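Local coordinates for putative type VI secretion protein (Escherichia coli, PDB 6SKI), which probably hydrolyses phospholipids as a toxic effector of the type VI secretion system, loaded onto the VgrG spike for delivery, at residues F406-N418 with F474-C488. Residues are numbered along the deposited sequence; the frame is centred on the assembly and turned at random.
Sequences FFERMAVPNDWAN and FTEEELYIIGKYTHC
Arg409 of strand 398-409 grips the Thr486 carbonyl, in the segment that follows helix 476-483, end-on: NH1 and NH2 each lie 2.9 Å from Thr486 O, which sits close to the guanidinium plane. The N-H...O angles of 141-142° are bent because two donors share one acceptor. A salt bridge from NH2 to Glu328 further fixes the group's rotation, while Val412 CG1 covers one guanidinium face. The same methyl, turned anti to its backbone N (chi1 -164°), also makes a CH-pi contact with one face of the imidazole, 3.5 Å from the His487 ring centroid. His487 NE2 adds only a weak bond, 3.4 Å to Pro413 O.

Farther along, Ile482 CG2 lies over the six-membered ring of Trp416, 3.9 Å from its centroid, and the Trp416 edge points at the Phe474 face in an offset edge-to-face pair with planes 69° apart. Pro413 and Tyr485 cross at about a right angle, CG lying 3.4 Å from Tyr485 CD2; Tyr485 OH is hydrogen-bonded to Glu450 OE2, which holds the far end of the ring. Against these largely buried groups, the looser side is partly exposed: Asp415 makes only a small contact at the Tyr485 ring edge, and the Lys484 chain leads away. A bidentate arginine grip on a single backbone carbonyl thus ties the strand-to-helix connection, from the antiparallel sheet of 328-341, 398-409 and 376-386 to helix 416-431, against helix 476-483 and the segment after it.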
loop_
_atom_site.group_PDB
_atom_site.type_symbol
_atom_site.label_atom_id
_atom_site.label_comp_id
_atom_site.label_asym_id
_atom_site.label_seq_id
_atom_site.Cartn_x
_atom_site.Cartn_y
_atom_site.Cartn_z
ATOM N N PHE A 406 19.128 12.131 21.208
ATOM C CA PHE A 406 17.697 11.974 21.410
ATOM C C PHE A 406 16.946 13.169 20.842
ATOM O O PHE A 406 17.353 14.321 21.023
ATOM C CB PHE A 406 17.374 11.828 22.895
ATOM C CG PHE A 406 16.193 10.951 23.173
ATOM C CD1 PHE A 406 16.225 9.606 22.861
ATOM C CD2 PHE A 406 15.054 11.469 23.751
ATOM C CE1 PHE A 406 15.145 8.798 23.119
ATOM C CE2 PHE A 406 13.968 10.666 24.005
ATOM C CZ PHE A 406 14.017 9.328 23.692
ATOM N N PHE A 407 15.851 12.884 20.153
ATOM C CA PHE A 407 14.923 13.890 19.668
ATOM C C PHE A 407 13.590 13.690 20.370
ATOM O O PHE A 407 13.043 12.582 20.361
ATOM C CB PHE A 407 14.749 13.789 18.154
ATOM C CG PHE A 407 13.883 14.862 17.571
ATOM C CD1 PHE A 407 14.232 16.191 17.692
ATOM C CD2 PHE A 407 12.719 14.539 16.902
ATOM C CE1 PHE A 407 13.438 17.174 17.157
ATOM C CE2 PHE A 407 11.923 15.520 16.367
ATOM C CZ PHE A 407 12.284 16.839 16.494
ATOM N N GLU A 408 13.081 14.753 20.988
ATOM C CA GLU A 408 11.800 14.717 21.678
ATOM C C GLU A 408 10.864 15.727 21.035
ATOM O O GLU A 408 11.132 16.931 21.062
ATOM C CB GLU A 408 11.960 15.021 23.168
ATOM C CG GLU A 408 12.696 13.960 23.950
ATOM C CD GLU A 408 13.701 14.545 24.922
ATOM O OE1 GLU A 408 13.360 14.694 26.114
ATOM O OE2 GLU A 408 14.832 14.859 24.493
ATOM N N ARG A 409 9.768 15.236 20.473
ATOM C CA ARG A 409 8.713 16.079 19.938
ATOM C C ARG A 409 7.384 15.479 20.358
ATOM O O ARG A 409 7.224 14.259 20.355
ATOM C CB ARG A 409 8.791 16.193 18.414
ATOM C CG ARG A 409 7.826 17.205 17.838
ATOM C CD ARG A 409 8.152 17.528 16.398
ATOM N NE ARG A 409 8.461 16.331 15.630
ATOM C CZ ARG A 409 8.317 16.238 14.315
ATOM N NH1 ARG A 409 7.869 17.273 13.623
ATOM N NH2 ARG A 409 8.620 15.109 13.695
ATOM N N MET A 410 6.438 16.327 20.736
ATOM C CA MET A 410 5.180 15.864 21.294
ATOM C C MET A 410 4.018 16.356 20.446
ATOM O O MET A 410 4.024 17.495 19.969
ATOM C CB MET A 410 5.013 16.340 22.737
ATOM C CG MET A 410 5.807 15.530 23.749
ATOM S SD MET A 410 4.881 14.146 24.429
ATOM C CE MET A 410 3.271 14.897 24.627
ATOM N N ALA A 411 3.025 15.485 20.264
ATOM C CA ALA A 411 1.781 15.812 19.572
ATOM C C ALA A 411 2.047 16.257 18.133
ATOM O O ALA A 411 1.721 17.374 17.728
ATOM C CB ALA A 411 0.994 16.877 20.340
ATOM N N VAL A 412 2.647 15.357 17.362
ATOM C CA VAL A 412 2.913 15.621 15.950
ATOM C C VAL A 412 1.605 15.507 15.176
ATOM O O VAL A 412 1.010 14.422 15.119
ATOM C CB VAL A 412 3.979 14.667 15.393
ATOM C CG1 VAL A 412 4.518 15.195 14.079
ATOM C CG2 VAL A 412 5.104 14.487 16.394
ATOM N N PRO A 413 1.122 16.591 14.575
ATOM C CA PRO A 413 -0.129 16.523 13.815
ATOM C C PRO A 413 0.021 15.725 12.527
ATOM O O PRO A 413 1.082 15.703 11.901
ATOM C CB PRO A 413 -0.439 17.995 13.537
ATOM C CG PRO A 413 0.913 18.616 13.490
ATOM C CD PRO A 413 1.653 17.962 14.608
ATOM N N ASN A 414 -1.066 15.059 12.137
ATOM C CA ASN A 414 -1.102 14.206 10.957
ATOM C C ASN A 414 -1.824 14.853 9.780
ATOM O O ASN A 414 -2.372 14.143 8.930
ATOM C CB ASN A 414 -1.752 12.867 11.302
ATOM C CG ASN A 414 -3.253 12.972 11.463
ATOM O OD1 ASN A 414 -3.772 13.998 11.895
ATOM N ND2 ASN A 414 -3.960 11.906 11.116
ATOM N N ASP A 415 -1.828 16.178 9.702
ATOM C CA ASP A 415 -2.656 16.893 8.744
ATOM C C ASP A 415 -2.011 17.064 7.376
ATOM O O ASP A 415 -2.641 17.642 6.487
ATOM C CB ASP A 415 -3.022 18.271 9.298
ATOM C CG ASP A 415 -3.857 18.190 10.550
ATOM O OD1 ASP A 415 -5.005 17.709 10.471
ATOM O OD2 ASP A 415 -3.366 18.607 11.618
ATOM N N TRP A 416 -0.786 16.590 7.172
ATOM C CA TRP A 416 -0.143 16.746 5.876
ATOM C C TRP A 416 -0.495 15.619 4.916
ATOM O O TRP A 416 -0.396 15.796 3.691
ATOM C CB TRP A 416 1.376 16.835 6.050
ATOM C CG TRP A 416 2.091 17.148 4.784
ATOM C CD1 TRP A 416 2.851 16.300 4.041
ATOM C CD2 TRP A 416 2.098 18.401 4.097
ATOM N NE1 TRP A 416 3.340 16.948 2.935
ATOM C CE2 TRP A 416 2.889 18.241 2.947
ATOM C CE3 TRP A 416 1.513 19.644 4.345
ATOM C CZ2 TRP A 416 3.112 19.276 2.048
ATOM C CZ3 TRP A 416 1.733 20.668 3.453
ATOM C CH2 TRP A 416 2.525 20.480 2.318
ATOM N N ALA A 417 -0.976 14.495 5.432
ATOM C CA ALA A 417 -1.485 13.447 4.571
ATOM C C ALA A 417 -2.825 13.817 3.965
ATOM O O ALA A 417 -3.173 13.289 2.910
ATOM C CB ALA A 417 -1.612 12.136 5.347
ATOM N N ASN A 418 -3.542 14.770 4.560
ATOM C CA ASN A 418 -4.731 15.307 3.913
ATOM C C ASN A 418 -4.352 16.175 2.721
ATOM O O ASN A 418 -5.035 16.165 1.691
ATOM C CB ASN A 418 -5.555 16.099 4.921
ATOM C CG ASN A 418 -6.081 15.238 6.043
ATOM O OD1 ASN A 418 -6.262 14.034 5.880
ATOM N ND2 ASN A 418 -6.323 15.847 7.193
ATOM N N PHE A 474 8.439 24.850 -2.158
ATOM C CA PHE A 474 8.051 25.503 -0.921
ATOM C C PHE A 474 9.228 26.288 -0.364
ATOM O O PHE A 474 10.353 25.786 -0.304
ATOM C CB PHE A 474 7.583 24.469 0.103
ATOM C CG PHE A 474 6.216 23.915 -0.168
ATOM C CD1 PHE A 474 5.100 24.726 -0.115
ATOM C CD2 PHE A 474 6.048 22.577 -0.466
ATOM C CE1 PHE A 474 3.849 24.213 -0.360
ATOM C CE2 PHE A 474 4.798 22.063 -0.710
ATOM C CZ PHE A 474 3.699 22.881 -0.658
ATOM N N THR A 475 8.969 27.528 0.041
ATOM C CA THR A 475 10.018 28.327 0.647
ATOM C C THR A 475 10.365 27.767 2.026
ATOM O O THR A 475 9.676 26.900 2.568
ATOM C CB THR A 475 9.593 29.791 0.750
ATOM O OG1 THR A 475 8.350 29.883 1.453
ATOM C CG2 THR A 475 9.424 30.387 -0.633
ATOM N N GLU A 476 11.461 28.272 2.595
ATOM C CA GLU A 476 11.947 27.714 3.853
ATOM C C GLU A 476 11.008 28.031 5.008
ATOM O O GLU A 476 10.884 27.240 5.946
ATOM C CB GLU A 476 13.364 28.204 4.135
ATOM C CG GLU A 476 14.292 27.995 2.957
ATOM C CD GLU A 476 14.954 26.630 2.980
ATOM O OE1 GLU A 476 15.058 26.002 1.905
ATOM O OE2 GLU A 476 15.366 26.185 4.071
ATOM N N GLU A 477 10.336 29.182 4.963
ATOM C CA GLU A 477 9.289 29.450 5.943
ATOM C C GLU A 477 8.142 28.464 5.782
ATOM O O GLU A 477 7.634 27.904 6.766
ATOM C CB GLU A 477 8.773 30.881 5.792
ATOM C CG GLU A 477 9.850 31.954 5.711
ATOM C CD GLU A 477 10.450 32.085 4.320
ATOM O OE1 GLU A 477 11.048 31.105 3.829
ATOM O OE2 GLU A 477 10.319 33.172 3.717
ATOM N N GLU A 478 7.730 28.234 4.537
ATOM C CA GLU A 478 6.701 27.249 4.260
ATOM C C GLU A 478 7.171 25.852 4.625
ATOM O O GLU A 478 6.387 25.052 5.139
ATOM C CB GLU A 478 6.315 27.319 2.786
ATOM C CG GLU A 478 5.611 28.604 2.410
ATOM C CD GLU A 478 5.310 28.684 0.933
ATOM O OE1 GLU A 478 6.018 28.021 0.149
ATOM O OE2 GLU A 478 4.370 29.411 0.556
ATOM N N LEU A 479 8.452 25.555 4.409
ATOM C CA LEU A 479 8.978 24.250 4.773
ATOM C C LEU A 479 9.080 24.071 6.277
ATOM O O LEU A 479 8.966 22.947 6.761
ATOM C CB LEU A 479 10.350 24.043 4.134
ATOM C CG LEU A 479 10.331 23.561 2.687
ATOM C CD1 LEU A 479 11.732 23.222 2.226
ATOM C CD2 LEU A 479 9.412 22.366 2.542
ATOM N N TYR A 480 9.226 25.158 7.029
ATOM C CA TYR A 480 9.176 25.109 8.486
ATOM C C TYR A 480 7.760 24.815 8.970
ATOM O O TYR A 480 7.535 23.909 9.791
ATOM C CB TYR A 480 9.679 26.446 9.035
ATOM C CG TYR A 480 9.730 26.576 10.535
ATOM C CD1 TYR A 480 10.792 26.066 11.260
ATOM C CD2 TYR A 480 8.725 27.237 11.225
ATOM C CE1 TYR A 480 10.845 26.196 12.629
ATOM C CE2 TYR A 480 8.768 27.370 12.594
ATOM C CZ TYR A 480 9.831 26.846 13.291
ATOM O OH TYR A 480 9.884 26.975 14.659
ATOM N N ILE A 481 6.791 25.561 8.437
ATOM C CA ILE A 481 5.394 25.314 8.777
ATOM C C ILE A 481 5.005 23.883 8.429
ATOM O O ILE A 481 4.242 23.238 9.157
ATOM C CB ILE A 481 4.485 26.336 8.072
ATOM C CG1 ILE A 481 4.883 27.756 8.469
ATOM C CG2 ILE A 481 3.036 26.074 8.407
ATOM C CD1 ILE A 481 4.358 28.814 7.534
ATOM N N ILE A 482 5.535 23.355 7.326
ATOM C CA ILE A 482 5.284 21.958 6.997
ATOM C C ILE A 482 6.056 21.045 7.937
ATOM O O ILE A 482 5.598 19.941 8.254
ATOM C CB ILE A 482 5.639 21.685 5.525
ATOM C CG1 ILE A 482 4.724 22.481 4.599
ATOM C CG2 ILE A 482 5.515 20.208 5.202
ATOM C CD1 ILE A 482 5.257 22.608 3.197
ATOM N N GLY A 483 7.213 21.493 8.424
ATOM C CA GLY A 483 7.970 20.723 9.385
ATOM C C GLY A 483 7.253 20.527 10.693
ATOM O O GLY A 483 7.587 19.601 11.437
ATOM N N LYS A 484 6.269 21.378 10.993
ATOM C CA LYS A 484 5.391 21.063 12.118
ATOM C C LYS A 484 4.654 19.746 11.908
ATOM O O LYS A 484 4.302 19.075 12.883
ATOM C CB LYS A 484 4.366 22.171 12.353
ATOM C CG LYS A 484 4.914 23.573 12.398
ATOM C CD LYS A 484 3.810 24.573 12.688
ATOM C CE LYS A 484 4.367 25.854 13.291
ATOM N NZ LYS A 484 5.648 26.265 12.651
ATOM N N TYR A 485 4.411 19.360 10.657
ATOM C CA TYR A 485 3.498 18.273 10.338
ATOM C C TYR A 485 4.183 17.029 9.795
ATOM O O TYR A 485 3.514 16.007 9.613
ATOM C CB TYR A 485 2.451 18.754 9.329
ATOM C CG TYR A 485 1.602 19.893 9.832
ATOM C CD1 TYR A 485 2.054 21.198 9.778
ATOM C CD2 TYR A 485 0.340 19.661 10.346
ATOM C CE1 TYR A 485 1.284 22.236 10.238
ATOM C CE2 TYR A 485 -0.437 20.693 10.810
ATOM C CZ TYR A 485 0.037 21.978 10.751
ATOM O OH TYR A 485 -0.739 23.014 11.208
ATOM N N THR A 486 5.482 17.076 9.525
ATOM C CA THR A 486 6.202 15.901 9.057
ATOM C C THR A 486 6.818 15.168 10.239
ATOM O O THR A 486 7.404 15.787 11.129
ATOM C CB THR A 486 7.280 16.274 8.038
ATOM O OG1 THR A 486 8.170 15.166 7.853
ATOM C CG2 THR A 486 8.064 17.456 8.499
ATOM N N HIS A 487 6.675 13.849 10.242
ATOM C CA HIS A 487 7.188 13.008 11.310
ATOM C C HIS A 487 8.599 12.557 10.972
ATOM O O HIS A 487 8.928 12.334 9.806
ATOM C CB HIS A 487 6.299 11.782 11.522
ATOM C CG HIS A 487 4.890 12.107 11.900
ATOM N ND1 HIS A 487 4.293 11.612 13.038
ATOM C CD2 HIS A 487 3.954 12.869 11.288
ATOM C CE1 HIS A 487 3.051 12.056 13.110
ATOM N NE2 HIS A 487 2.822 12.823 12.061
ATOM N N CYS A 488 9.435 12.438 11.997
ATOM C CA CYS A 488 10.752 11.834 11.844
ATOM C C CYS A 488 10.576 10.328 11.987
ATOM O O CYS A 488 10.385 9.819 13.095
ATOM C CB CYS A 488 11.731 12.388 12.875
ATOM S SG CYS A 488 13.394 11.698 12.762
#